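Local atomic coordinates of Sfrice_029225 (Spodoptera frugiperda, PDB entry 6I50), a protein that probably acts as a secreted, trimeric cytokine of the tumour necrosis factor family that binds TNF-type receptors. Residues A[32-37]-A[136-141]; A[86-91]-A[102-107]; A[74-79]-A[144-149]; A[38-43]-A[54-59]. All blocks are in the same frame, centred on the assembly; numbering follows the deposited sequence.

Contact 1: A[32-37]-A[136-141]; sequences SHDAPH and AVRNTA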
loop_
_atom_site.group_PDB
_atom_site.type_symbol
_atom_site.label_atom_id
_atom_site.label_comp_id
_atom_site.label_asym_id
_atom_site.label_seq_id
_atom_site.Cartn_x
_atom_site.Cartn_y
_atom_site.Cartn_z
ATOM N N SER A 32 -24.362 4.453 -4.254
ATOM C CA SER A 32 -25.013 4.697 -5.530
ATOM C C SER A 32 -24.018 5.237 -6.553
ATOM O O SER A 32 -22.952 5.757 -6.213
ATOM C CB SER A 32 -26.169 5.677 -5.357
ATOM O OG SER A 32 -27.097 5.190 -4.404
ATOM N N HIS A 33 -24.385 5.101 -7.826
ATOM C CA HIS A 33 -23.556 5.605 -8.914
ATOM C C HIS A 33 -23.245 7.081 -8.711
ATOM O O HIS A 33 -24.147 7.896 -8.484
ATOM C CB HIS A 33 -24.263 5.394 -10.255
ATOM C CG HIS A 33 -23.448 5.812 -11.441
ATOM N ND1 HIS A 33 -23.817 6.849 -12.272
ATOM C CD2 HIS A 33 -22.279 5.335 -11.931
ATOM C CE1 HIS A 33 -22.912 6.991 -13.224
ATOM N NE2 HIS A 33 -21.968 6.084 -13.041
ATOM N N ASP A 34 -21.955 7.409 -8.775
ATOM C CA ASP A 34 -21.412 8.761 -8.677
ATOM C C ASP A 34 -21.565 9.380 -7.292
ATOM O O ASP A 34 -21.260 10.568 -7.119
ATOM C CB ASP A 34 -22.023 9.701 -9.721
ATOM C CG ASP A 34 -21.081 10.821 -10.098
ATOM O OD1 ASP A 34 -19.931 10.516 -10.479
ATOM O OD2 ASP A 34 -21.485 11.998 -10.007
ATOM N N ALA A 35 -22.014 8.614 -6.299
ATOM C CA ALA A 35 -21.989 9.189 -4.959
ATOM C C ALA A 35 -20.660 8.874 -4.279
ATOM O O ALA A 35 -20.113 7.782 -4.459
ATOM C CB ALA A 35 -23.134 8.646 -4.112
ATOM N N PRO A 36 -20.110 9.800 -3.501
ATOM C CA PRO A 36 -18.887 9.495 -2.759
ATOM C C PRO A 36 -19.172 8.609 -1.558
ATOM O O PRO A 36 -20.253 8.653 -0.967
ATOM C CB PRO A 36 -18.391 10.876 -2.317
ATOM C CG PRO A 36 -19.632 11.693 -2.201
ATOM C CD PRO A 36 -20.592 11.171 -3.250
ATOM N N HIS A 37 -18.184 7.787 -1.213
ATOM C CA HIS A 37 -18.224 7.091 0.066
ATOM C C HIS A 37 -18.295 8.125 1.183
ATOM O O HIS A 37 -17.512 9.080 1.208
ATOM C CB HIS A 37 -16.986 6.202 0.221
ATOM C CG HIS A 37 -16.962 5.030 -0.715
ATOM N ND1 HIS A 37 -17.410 3.779 -0.347
ATOM C CD2 HIS A 37 -16.552 4.918 -2.002
ATOM C CE1 HIS A 37 -17.274 2.946 -1.364
ATOM N NE2 HIS A 37 -16.758 3.612 -2.382
ATOM N N ALA A 136 -12.519 12.932 -2.397
ATOM C CA ALA A 136 -13.594 11.965 -2.222
ATOM C C ALA A 136 -13.233 10.681 -2.950
ATOM O O ALA A 136 -12.532 10.705 -3.964
ATOM C CB ALA A 136 -14.929 12.492 -2.759
ATOM N N VAL A 137 -13.719 9.562 -2.427
ATOM C CA VAL A 137 -13.575 8.265 -3.077
ATOM C C VAL A 137 -14.922 7.897 -3.680
ATOM O O VAL A 137 -15.937 7.869 -2.973
ATOM C CB VAL A 137 -13.107 7.180 -2.094
ATOM C CG1 VAL A 137 -12.771 5.902 -2.850
ATOM C CG2 VAL A 137 -11.905 7.652 -1.296
ATOM N N ARG A 138 -14.939 7.608 -4.979
ATOM C CA ARG A 138 -16.137 7.129 -5.654
ATOM C C ARG A 138 -15.845 5.785 -6.302
ATOM O O ARG A 138 -14.718 5.515 -6.717
ATOM C CB ARG A 138 -16.623 8.110 -6.732
ATOM C CG ARG A 138 -17.257 9.375 -6.186
ATOM C CD ARG A 138 -17.831 10.246 -7.299
ATOM N NE ARG A 138 -18.505 11.411 -6.735
ATOM C CZ ARG A 138 -17.875 12.514 -6.330
ATOM N NH1 ARG A 138 -16.561 12.611 -6.457
ATOM N NH2 ARG A 138 -18.559 13.525 -5.809
ATOM N N ASN A 139 -16.864 4.939 -6.389
ATOM C CA ASN A 139 -16.734 3.760 -7.228
ATOM C C ASN A 139 -16.833 4.182 -8.690
ATOM O O ASN A 139 -17.456 5.196 -9.024
ATOM C CB ASN A 139 -17.807 2.729 -6.870
ATOM C CG ASN A 139 -17.714 2.280 -5.424
ATOM O OD1 ASN A 139 -16.619 2.198 -4.854
ATOM N ND2 ASN A 139 -18.862 2.002 -4.814
ATOM N N THR A 140 -16.173 3.424 -9.568
ATOM C CA THR A 140 -16.189 3.784 -10.981
ATOM C C THR A 140 -17.493 3.411 -11.666
ATOM O O THR A 140 -17.850 4.036 -12.669
ATOM C CB THR A 140 -15.031 3.116 -11.720
ATOM O OG1 THR A 140 -15.292 1.711 -11.827
ATOM C CG2 THR A 140 -13.732 3.337 -10.973
ATOM N N ALA A 141 -18.204 2.407 -11.162
ATOM C CA ALA A 141 -19.461 1.970 -11.745
ATOM C C ALA A 141 -20.538 1.956 -10.671
ATOM O O ALA A 141 -20.256 1.893 -9.470
ATOM C CB ALA A 141 -19.341 0.585 -12.388
HETATM O O HOH W 1 -19.606 5.832 -6.176
HETATM O O HOH W 2 -21.043 2.953 -6.297
HETATM O O HOH W 3 -21.553 13.465 -6.094
HETATM O O HOH W 4 -20.091 5.542 -9.727
HETATM O O HOH W 5 -15.224 9.821 0.204
#
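H37 and R138 carry most of this contact. The backbone N of H37 donates to V137 O over 2.9 Å. The imidazole then runs on past that carbonyl, which lies at its edge. H37 NE2 donates to N139 OD1 at 2.9 Å. OD1 lies close to the ring plane, but NE2 sits above the amide plane, and the two planes are 78° apart. R138 stays extended from CG to NE and lies alongside P36. R138 NE donates to D34 O at 2.9 Å. D34 O lies in the guanidinium plane, but NE stands well above the carbonyl plane of D34. The carboxylate of D34 gives R138 charge proximity alone; D34 OD2 is salt-bridged to R99 instead. P36 CB also meets A136 CB at 3.8 Å. Further out, D34 sits within a type II turn from S32 to A35, closed by a bond from A35 N to S32 O. Water fills in between the backbones: one molecule accepts from D34 N and donates to N139 O, and another joins H37 O to V137 N. N139 OD1, an amide oxygen, can only accept, so it takes NE2-H of H37 and probably the proton of Y78 OH.

Contact 2: A[86-91]-A[102-107]; sequences SWVLHR and LLQCAQ
The β-hairpin of strands 84-92 and 100-108 forms this contact, with W87 and C105 facing each other in an antiparallel hydrogen-bonded pair. C105 N donates to W87 O at 3.1 Å. C105 O accepts twice, from W87 N and from S86 OG, which reach it from opposite faces of its plane. S86 OG is 2.6 Å from C105 O, closer than W87 N. S86 OG is in turn the acceptor of a weak bond from Q104 NE2. C105 CB sits over one face of the W87 indole, 3.6 Å from the centroid of the five-membered ring, a CH-pi contact. SG, anti to the backbone N (chi1 -173°), lies oblique to that ring and forms the disulfide with C121. W87 NE1 donates to C121 O. This hairpin belongs to the β-sandwich of the TNF jelly roll. W87, L89, L103 and C105 share one sheet face. On the other, V88 CG1 packs alongside Q104, 3.6 Å from Q104 CD. Q104 O and A106 N are hydrogen-bonded to Q75 NE2 and S120 OG of a neighbouring subunit. L102 CD2 lies over one face of the R91 guanidinium, 3.6 Å from R91 NH1, which is salt-bridged to E100.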
loop_
_atom_site.group_PDB
_atom_site.type_symbol
_atom_site.label_atom_id
_atom_site.label_comp_id
_atom_site.label_asym_id
_atom_site.label_seq_id
_atom_site.Cartn_x
_atom_site.Cartn_y
_atom_site.Cartn_z
ATOM N N SER A 86 -14.005 -1.216 -8.542
ATOM C CA SER A 86 -12.960 -0.231 -8.765
ATOM C C SER A 86 -13.387 1.082 -8.132
ATOM O O SER A 86 -14.574 1.426 -8.140
ATOM C CB SER A 86 -12.685 -0.056 -10.266
ATOM O OG SER A 86 -11.704 0.941 -10.509
ATOM N N TRP A 87 -12.420 1.801 -7.571
ATOM C CA TRP A 87 -12.668 3.135 -7.044
ATOM C C TRP A 87 -11.685 4.136 -7.636
ATOM O O TRP A 87 -10.611 3.777 -8.139
ATOM C CB TRP A 87 -12.604 3.176 -5.501
ATOM C CG TRP A 87 -11.316 2.724 -4.859
ATOM C CD1 TRP A 87 -11.101 1.543 -4.210
ATOM C CD2 TRP A 87 -10.096 3.471 -4.747
ATOM N NE1 TRP A 87 -9.816 1.497 -3.711
ATOM C CE2 TRP A 87 -9.176 2.668 -4.032
ATOM C CE3 TRP A 87 -9.688 4.734 -5.190
ATOM C CZ2 TRP A 87 -7.875 3.085 -3.759
ATOM C CZ3 TRP A 87 -8.394 5.146 -4.918
ATOM C CH2 TRP A 87 -7.501 4.322 -4.212
ATOM N N VAL A 88 -12.081 5.409 -7.571
ATOM C CA VAL A 88 -11.249 6.533 -7.987
ATOM C C VAL A 88 -11.217 7.557 -6.861
ATOM O O VAL A 88 -12.207 7.747 -6.147
ATOM C CB VAL A 88 -11.752 7.187 -9.293
ATOM C CG1 VAL A 88 -11.389 6.315 -10.490
ATOM C CG2 VAL A 88 -13.245 7.427 -9.230
ATOM N N LEU A 89 -10.067 8.208 -6.700
ATOM C CA LEU A 89 -9.903 9.293 -5.747
ATOM C C LEU A 89 -10.056 10.606 -6.508
ATOM O O LEU A 89 -9.249 10.900 -7.390
ATOM C CB LEU A 89 -8.530 9.205 -5.077
ATOM C CG LEU A 89 -8.227 10.325 -4.084
ATOM C CD1 LEU A 89 -9.163 10.240 -2.886
ATOM C CD2 LEU A 89 -6.776 10.290 -3.627
ATOM N N HIS A 90 -11.091 11.379 -6.180
ATOM C CA HIS A 90 -11.404 12.617 -6.885
ATOM C C HIS A 90 -10.952 13.827 -6.081
ATOM O O HIS A 90 -11.273 13.946 -4.896
ATOM C CB HIS A 90 -12.903 12.724 -7.156
ATOM C CG HIS A 90 -13.370 11.856 -8.280
ATOM N ND1 HIS A 90 -14.639 11.320 -8.330
ATOM C CD2 HIS A 90 -12.738 11.435 -9.402
ATOM C CE1 HIS A 90 -14.769 10.607 -9.435
ATOM N NE2 HIS A 90 -13.629 10.659 -10.102
ATOM N N ARG A 91 -10.241 14.737 -6.738
ATOM C CA ARG A 91 -9.805 15.987 -6.134
ATOM C C ARG A 91 -10.599 17.144 -6.728
ATOM O O ARG A 91 -10.703 17.276 -7.956
ATOM C CB ARG A 91 -8.306 16.213 -6.354
ATOM C CG ARG A 91 -7.738 17.348 -5.507
ATOM C CD ARG A 91 -7.326 18.530 -6.355
ATOM N NE ARG A 91 -6.365 18.156 -7.384
ATOM C CZ ARG A 91 -5.058 18.015 -7.178
ATOM N NH1 ARG A 91 -4.261 17.671 -8.184
ATOM N NH2 ARG A 91 -4.544 18.212 -5.970
ATOM N N LEU A 102 -6.912 11.347 -9.107
ATOM C CA LEU A 102 -5.524 11.248 -8.675
ATOM C C LEU A 102 -5.045 9.816 -8.544
ATOM O O LEU A 102 -3.853 9.554 -8.725
ATOM C CB LEU A 102 -5.330 11.948 -7.324
ATOM C CG LEU A 102 -5.700 13.431 -7.291
ATOM C CD1 LEU A 102 -5.229 14.046 -5.983
ATOM C CD2 LEU A 102 -5.094 14.156 -8.482
ATOM N N LEU A 103 -5.955 8.893 -8.234
ATOM C CA LEU A 103 -5.606 7.520 -7.900
ATOM C C LEU A 103 -6.763 6.620 -8.298
ATOM O O LEU A 103 -7.926 7.019 -8.217
ATOM C CB LEU A 103 -5.318 7.393 -6.399
ATOM C CG LEU A 103 -4.307 6.422 -5.821
ATOM C CD1 LEU A 103 -2.963 6.559 -6.523
ATOM C CD2 LEU A 103 -4.176 6.724 -4.330
ATOM N N GLN A 104 -6.441 5.402 -8.730
ATOM C CA GLN A 104 -7.470 4.434 -9.080
ATOM C C GLN A 104 -7.004 3.038 -8.697
ATOM O O GLN A 104 -5.816 2.720 -8.798
ATOM C CB GLN A 104 -7.809 4.478 -10.573
ATOM C CG GLN A 104 -8.957 3.549 -10.968
ATOM C CD GLN A 104 -9.497 3.837 -12.353
ATOM O OE1 GLN A 104 -9.032 4.745 -13.035
ATOM N NE2 GLN A 104 -10.487 3.061 -12.773
ATOM N N CYS A 105 -7.955 2.219 -8.249
ATOM C CA CYS A 105 -7.735 0.830 -7.877
ATOM C C CYS A 105 -8.784 -0.022 -8.575
ATOM O O CYS A 105 -9.922 0.416 -8.762
ATOM C CB CYS A 105 -7.828 0.652 -6.352
ATOM S SG CYS A 105 -7.386 -0.967 -5.706
ATOM N N ALA A 106 -8.404 -1.240 -8.972
ATOM C CA ALA A 106 -9.371 -2.115 -9.625
ATOM C C ALA A 106 -9.061 -3.567 -9.299
ATOM O O ALA A 106 -7.901 -3.955 -9.151
ATOM C CB ALA A 106 -9.385 -1.906 -11.146
ATOM N N GLN A 107 -10.116 -4.365 -9.175
ATOM C CA GLN A 107 -9.998 -5.810 -9.032
ATOM C C GLN A 107 -11.098 -6.454 -9.857
ATOM O O GLN A 107 -12.222 -5.949 -9.893
ATOM C CB GLN A 107 -10.104 -6.241 -7.565
ATOM C CG GLN A 107 -9.492 -7.600 -7.231
ATOM C CD GLN A 107 -10.400 -8.771 -7.569
ATOM O OE1 GLN A 107 -9.940 -9.909 -7.705
ATOM N NE2 GLN A 107 -11.696 -8.501 -7.697
#

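Contact 3: A[74-79]-A[144-149]; sequences VQIYYL and RHSLMQ
L147 lies alongside Y77, and the two side chains point the same way. The L147 CD1 methyl reaches Y77 CE1 at 3.6 Å, oblique to the ring. Y77 has CG anti to its own N (chi1 -168°), while L147 has CG anti to the carbonyl carbon (chi1 -69°). These settings bring the phenol and the isobutyl group together. L79 completes the apolar group, its CD2 lying 4.0 Å from L147 CD1 where the two leucines cross. Y78, between Y77 and L79 in the strand, has its CB pointing away from 144-149 on the whole, yet CB still touches that segment. Its ring passes obliquely by R144, with Y78 CE1 4.0 Å from R144 CB. R144 bends at chi2 and carries its guanidinium off towards T84, where NH1 bonds to the backbone O. I76 CG2 lies over the rim of one face of the Y78 ring and also touches S146 CB at 3.8 Å. Two backbone bonds join segments 74-79 and 144-149. L147 N donates to Y77 O at 2.7 Å, and L79 N donates to H145 O at 3.1 Å. The segments cross at 116°, and the bridge between Y78 and S146 is the only one between them. Y77 also packs on A106 of a neighbouring subunit. Further along, the same two strands pair antiparallel, as at Q75 and F154, in one sheet of the TNF jelly roll.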
loop_
_atom_site.group_PDB
_atom_site.type_symbol
_atom_site.label_atom_id
_atom_site.label_comp_id
_atom_site.label_asym_id
_atom_site.label_seq_id
_atom_site.Cartn_x
_atom_site.Cartn_y
_atom_site.Cartn_z
ATOM N N VAL A 74 -5.786 4.751 0.423
ATOM C CA VAL A 74 -7.212 4.444 0.429
ATOM C C VAL A 74 -7.383 2.935 0.357
ATOM O O VAL A 74 -6.701 2.260 -0.423
ATOM C CB VAL A 74 -7.943 5.111 -0.755
ATOM C CG1 VAL A 74 -9.393 4.648 -0.828
ATOM C CG2 VAL A 74 -7.860 6.634 -0.675
ATOM N N GLN A 75 -8.313 2.405 1.150
ATOM C CA GLN A 75 -8.756 1.024 0.999
ATOM C C GLN A 75 -10.275 0.970 1.051
ATOM O O GLN A 75 -10.888 1.492 1.990
ATOM C CB GLN A 75 -8.177 0.114 2.081
ATOM C CG GLN A 75 -8.664 -1.329 1.961
ATOM C CD GLN A 75 -7.812 -2.284 2.763
ATOM O OE1 GLN A 75 -6.622 -2.447 2.487
ATOM N NE2 GLN A 75 -8.417 -2.936 3.758
ATOM N N ILE A 76 -10.878 0.352 0.043
ATOM C CA ILE A 76 -12.303 0.045 0.045
ATOM C C ILE A 76 -12.436 -1.468 0.068
ATOM O O ILE A 76 -11.883 -2.162 -0.796
ATOM C CB ILE A 76 -13.029 0.646 -1.169
ATOM C CG1 ILE A 76 -12.846 2.173 -1.210
ATOM C CG2 ILE A 76 -14.509 0.285 -1.137
ATOM C CD1 ILE A 76 -13.411 2.904 -0.002
ATOM N N TYR A 77 -13.162 -1.980 1.055
ATOM C CA TYR A 77 -13.384 -3.415 1.205
ATOM C C TYR A 77 -14.750 -3.731 0.605
ATOM O O TYR A 77 -15.786 -3.422 1.196
ATOM C CB TYR A 77 -13.296 -3.799 2.678
ATOM C CG TYR A 77 -13.214 -5.279 2.987
ATOM C CD1 TYR A 77 -14.303 -6.115 2.784
ATOM C CD2 TYR A 77 -12.063 -5.824 3.542
ATOM C CE1 TYR A 77 -14.237 -7.460 3.092
ATOM C CE2 TYR A 77 -11.991 -7.171 3.854
ATOM C CZ TYR A 77 -13.079 -7.979 3.631
ATOM O OH TYR A 77 -13.016 -9.318 3.942
ATOM N N TYR A 78 -14.752 -4.348 -0.573
ATOM C CA TYR A 78 -15.999 -4.696 -1.241
ATOM C C TYR A 78 -16.496 -6.061 -0.795
ATOM O O TYR A 78 -15.710 -6.984 -0.562
ATOM C CB TYR A 78 -15.820 -4.694 -2.762
ATOM C CG TYR A 78 -15.494 -3.334 -3.334
ATOM C CD1 TYR A 78 -16.499 -2.444 -3.692
ATOM C CD2 TYR A 78 -14.176 -2.939 -3.513
ATOM C CE1 TYR A 78 -16.191 -1.194 -4.217
ATOM C CE2 TYR A 78 -13.860 -1.705 -4.038
ATOM C CZ TYR A 78 -14.867 -0.835 -4.386
ATOM O OH TYR A 78 -14.530 0.395 -4.908
ATOM N N LEU A 79 -17.813 -6.182 -0.681
ATOM C CA LEU A 79 -18.490 -7.461 -0.481
ATOM C C LEU A 79 -19.611 -7.404 -1.510
ATOM O O LEU A 79 -20.705 -6.904 -1.232
ATOM C CB LEU A 79 -18.998 -7.640 0.952
ATOM C CG LEU A 79 -19.606 -9.013 1.254
ATOM C CD1 LEU A 79 -18.670 -10.112 0.781
ATOM C CD2 LEU A 79 -19.901 -9.168 2.735
ATOM N N ARG A 144 -22.171 -0.541 -6.013
ATOM C CA ARG A 144 -21.344 -1.579 -5.428
ATOM C C ARG A 144 -21.540 -1.534 -3.921
ATOM O O ARG A 144 -21.821 -0.473 -3.349
ATOM C CB ARG A 144 -19.863 -1.392 -5.783
ATOM C CG ARG A 144 -19.576 -1.403 -7.277
ATOM C CD ARG A 144 -19.825 -2.767 -7.877
ATOM N NE ARG A 144 -19.192 -2.920 -9.189
ATOM C CZ ARG A 144 -19.794 -2.688 -10.351
ATOM N NH1 ARG A 144 -19.134 -2.870 -11.489
ATOM N NH2 ARG A 144 -21.058 -2.280 -10.385
ATOM N N HIS A 145 -21.417 -2.692 -3.286
ATOM C CA HIS A 145 -21.527 -2.800 -1.840
ATOM C C HIS A 145 -20.144 -2.956 -1.225
ATOM O O HIS A 145 -19.319 -3.733 -1.712
ATOM C CB HIS A 145 -22.402 -3.987 -1.442
ATOM C CG HIS A 145 -23.806 -3.896 -1.948
ATOM N ND1 HIS A 145 -24.137 -4.118 -3.267
ATOM C CD2 HIS A 145 -24.964 -3.604 -1.313
ATOM C CE1 HIS A 145 -25.442 -3.974 -3.421
ATOM N NE2 HIS A 145 -25.966 -3.661 -2.250
ATOM N N SER A 146 -19.904 -2.216 -0.147
ATOM C CA SER A 146 -18.642 -2.277 0.575
ATOM C C SER A 146 -18.916 -2.394 2.068
ATOM O O SER A 146 -19.979 -2.002 2.559
ATOM C CB SER A 146 -17.764 -1.051 0.290
ATOM O OG SER A 146 -18.509 0.149 0.407
ATOM N N LEU A 147 -17.942 -2.947 2.792
ATOM C CA LEU A 147 -18.030 -3.084 4.244
ATOM C C LEU A 147 -17.339 -1.889 4.890
ATOM O O LEU A 147 -16.115 -1.735 4.787
ATOM C CB LEU A 147 -17.404 -4.395 4.711
ATOM C CG LEU A 147 -18.153 -5.670 4.339
ATOM C CD1 LEU A 147 -17.386 -6.893 4.821
ATOM C CD2 LEU A 147 -19.551 -5.646 4.934
ATOM N N MET A 148 -18.119 -1.045 5.557
ATOM C CA MET A 148 -17.581 0.168 6.167
ATOM C C MET A 148 -17.343 -0.079 7.656
ATOM O O MET A 148 -18.055 0.401 8.540
ATOM C CB MET A 148 -18.515 1.349 5.920
ATOM C CG MET A 148 -18.871 1.542 4.451
ATOM S SD MET A 148 -17.395 1.513 3.417
ATOM C CE MET A 148 -16.498 2.830 4.177
ATOM N N GLN A 149 -16.307 -0.867 7.911
ATOM C CA GLN A 149 -15.828 -1.189 9.243
ATOM C C GLN A 149 -14.395 -0.691 9.362
ATOM O O GLN A 149 -13.677 -0.641 8.357
ATOM C CB GLN A 149 -15.901 -2.702 9.510
ATOM C CG GLN A 149 -17.321 -3.273 9.394
ATOM C CD GLN A 149 -17.361 -4.794 9.413
ATOM O OE1 GLN A 149 -16.463 -5.462 8.905
ATOM N NE2 GLN A 149 -18.410 -5.346 10.006
#

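Contact 4: A[38-43]-A[54-59]; sequences DVWYPA and PTLTRT
L56 projects from the short strand 55-56 onto the backbone of strand 40-42, and its CD2 methyl does most of the touching. The contact bridges the two sheets of the TNF β-sandwich near their edge. L56 CD2 lies 3.4 Å from W40 O and 3.8 Å from W40 CB. The same methyl meets P42 CD at 4.1 Å, the two side chains being at about a right angle. L56 has CG anti to its N (chi1 -178°), which carries both methyls across to the other segment. The W40 ring leads away from it towards M148 and I155, and F8 also packs on L56. This is the close part. The D38 and T59 end is looser and exposed. There D38 CB touches T59 O at 3.5 Å, and water takes the place of a direct polar link. T57 OG1 and T59 OG1 share a hydrogen bond of 2.8 Å, and T59 OG1 also pairs with H61. One water molecule donates to D38 OD2 at 3.1 Å and to R58 O at 3.0 Å.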
loop_
_atom_site.group_PDB
_atom_site.type_symbol
_atom_site.label_atom_id
_atom_site.label_comp_id
_atom_site.label_asym_id
_atom_site.label_seq_id
_atom_site.Cartn_x
_atom_site.Cartn_y
_atom_site.Cartn_z
ATOM N N ASP A 38 -19.265 7.967 2.093
ATOM C CA ASP A 38 -19.467 9.018 3.085
ATOM C C ASP A 38 -19.681 8.477 4.495
ATOM O O ASP A 38 -20.127 9.227 5.373
ATOM C CB ASP A 38 -20.642 9.925 2.690
ATOM C CG ASP A 38 -21.958 9.174 2.564
ATOM O OD1 ASP A 38 -21.996 7.952 2.826
ATOM O OD2 ASP A 38 -22.964 9.818 2.199
ATOM N N VAL A 39 -19.372 7.206 4.739
ATOM C CA VAL A 39 -19.522 6.634 6.072
ATOM C C VAL A 39 -18.154 6.609 6.748
ATOM O O VAL A 39 -17.763 5.607 7.354
ATOM C CB VAL A 39 -20.156 5.231 5.997
ATOM C CG1 VAL A 39 -20.682 4.793 7.355
ATOM C CG2 VAL A 39 -21.284 5.222 4.974
ATOM N N TRP A 40 -17.412 7.709 6.631
ATOM C CA TRP A 40 -16.103 7.859 7.248
ATOM C C TRP A 40 -16.232 8.486 8.630
ATOM O O TRP A 40 -17.185 9.208 8.925
ATOM C CB TRP A 40 -15.181 8.752 6.408
ATOM C CG TRP A 40 -14.914 8.321 5.005
ATOM C CD1 TRP A 40 -15.059 9.079 3.877
ATOM C CD2 TRP A 40 -14.412 7.051 4.572
ATOM N NE1 TRP A 40 -14.689 8.354 2.769
ATOM C CE2 TRP A 40 -14.285 7.109 3.169
ATOM C CE3 TRP A 40 -14.059 5.871 5.233
ATOM C CZ2 TRP A 40 -13.826 6.030 2.417
ATOM C CZ3 TRP A 40 -13.608 4.803 4.483
ATOM C CH2 TRP A 40 -13.497 4.888 3.093
ATOM N N TYR A 41 -15.229 8.229 9.471
ATOM C CA TYR A 41 -15.145 8.865 10.769
ATOM C C TYR A 41 -13.680 8.886 11.175
ATOM O O TYR A 41 -12.969 7.899 10.941
ATOM C CB TYR A 41 -15.976 8.133 11.831
ATOM C CG TYR A 41 -16.228 8.970 13.061
ATOM C CD1 TYR A 41 -17.305 9.842 13.115
ATOM C CD2 TYR A 41 -15.384 8.895 14.161
ATOM C CE1 TYR A 41 -17.539 10.621 14.234
ATOM C CE2 TYR A 41 -15.610 9.672 15.287
ATOM C CZ TYR A 41 -16.689 10.533 15.315
ATOM O OH TYR A 41 -16.923 11.307 16.428
ATOM N N PRO A 42 -13.201 9.974 11.775
ATOM C CA PRO A 42 -11.793 10.016 12.196
ATOM C C PRO A 42 -11.470 8.935 13.222
ATOM O O PRO A 42 -12.251 8.666 14.141
ATOM C CB PRO A 42 -11.646 11.421 12.797
ATOM C CG PRO A 42 -13.043 11.834 13.154
ATOM C CD PRO A 42 -13.908 11.224 12.093
ATOM N N ALA A 43 -10.306 8.301 13.041
ATOM C CA ALA A 43 -9.784 7.386 14.042
ATOM C C ALA A 43 -9.520 8.147 15.341
ATOM O O ALA A 43 -9.361 9.371 15.331
ATOM C CB ALA A 43 -8.501 6.724 13.539
ATOM N N PRO A 54 -5.741 17.730 8.038
ATOM C CA PRO A 54 -6.947 17.608 7.211
ATOM C C PRO A 54 -8.144 17.215 8.063
ATOM O O PRO A 54 -8.012 16.539 9.085
ATOM C CB PRO A 54 -6.588 16.500 6.211
ATOM C CG PRO A 54 -5.093 16.451 6.216
ATOM C CD PRO A 54 -4.678 16.806 7.612
ATOM N N THR A 55 -9.328 17.624 7.618
ATOM C CA THR A 55 -10.553 17.370 8.360
ATOM C C THR A 55 -11.569 16.695 7.447
ATOM O O THR A 55 -11.385 16.610 6.231
ATOM C CB THR A 55 -11.131 18.663 8.965
ATOM O OG1 THR A 55 -11.353 19.629 7.927
ATOM C CG2 THR A 55 -10.167 19.243 10.003
ATOM N N LEU A 56 -12.649 16.206 8.053
ATOM C CA LEU A 56 -13.678 15.447 7.352
ATOM C C LEU A 56 -14.966 16.257 7.296
ATOM O O LEU A 56 -15.483 16.687 8.336
ATOM C CB LEU A 56 -13.928 14.100 8.038
ATOM C CG LEU A 56 -14.947 13.163 7.384
ATOM C CD1 LEU A 56 -14.413 12.670 6.049
ATOM C CD2 LEU A 56 -15.281 11.998 8.318
ATOM N N THR A 57 -15.484 16.458 6.089
ATOM C CA THR A 57 -16.733 17.179 5.912
ATOM C C THR A 57 -17.925 16.240 6.107
ATOM O O THR A 57 -17.798 15.013 6.104
ATOM C CB THR A 57 -16.800 17.830 4.528
ATOM O OG1 THR A 57 -17.069 16.822 3.543
ATOM C CG2 THR A 57 -15.487 18.546 4.192
ATOM N N ARG A 58 -19.106 16.840 6.254
ATOM C CA ARG A 58 -20.319 16.052 6.442
ATOM C C ARG A 58 -20.744 15.322 5.172
ATOM O O ARG A 58 -21.589 14.423 5.242
ATOM C CB ARG A 58 -21.454 16.946 6.930
ATOM C CG ARG A 58 -22.020 17.854 5.855
ATOM C CD ARG A 58 -23.411 18.375 6.219
ATOM N NE ARG A 58 -24.439 17.337 6.138
ATOM C CZ ARG A 58 -25.010 16.935 5.005
ATOM N NH1 ARG A 58 -24.654 17.480 3.850
ATOM N NH2 ARG A 58 -25.936 15.986 5.025
ATOM N N THR A 59 -20.182 15.679 4.017
ATOM C CA THR A 59 -20.440 14.976 2.766
ATOM C C THR A 59 -19.496 13.803 2.548
ATOM O O THR A 59 -19.625 13.104 1.538
ATOM C CB THR A 59 -20.329 15.933 1.571
ATOM O OG1 THR A 59 -19.045 16.560 1.582
ATOM C CG2 THR A 59 -21.409 16.998 1.635
HETATM O O HOH W 6 -23.282 12.647 3.506
#

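Overall arrangement
The four contacts lie in one jelly-roll subunit of the trimer. Contacts 1 and 2 have centres about 10 Å apart and meet in one sheet, where strands 134-139 and 84-92 are neighbours: H90 N probably bonds to A136 O and V88 N to R138 O. Contact 3 joins contact 1 through Y78 OH and N139 OD1, 2.8 Å apart. It meets contact 2 across the core, where W87 packs on I76 and V74. Contact 4 touches contact 3 through W40 on M148 and I76. Contacts 2 and 4 are about 18 Å apart between centres, on opposite sides of the chain's centre. Contacts 2 and 3 also reach neighbouring subunits, whereas contacts 1 and 4 touch none.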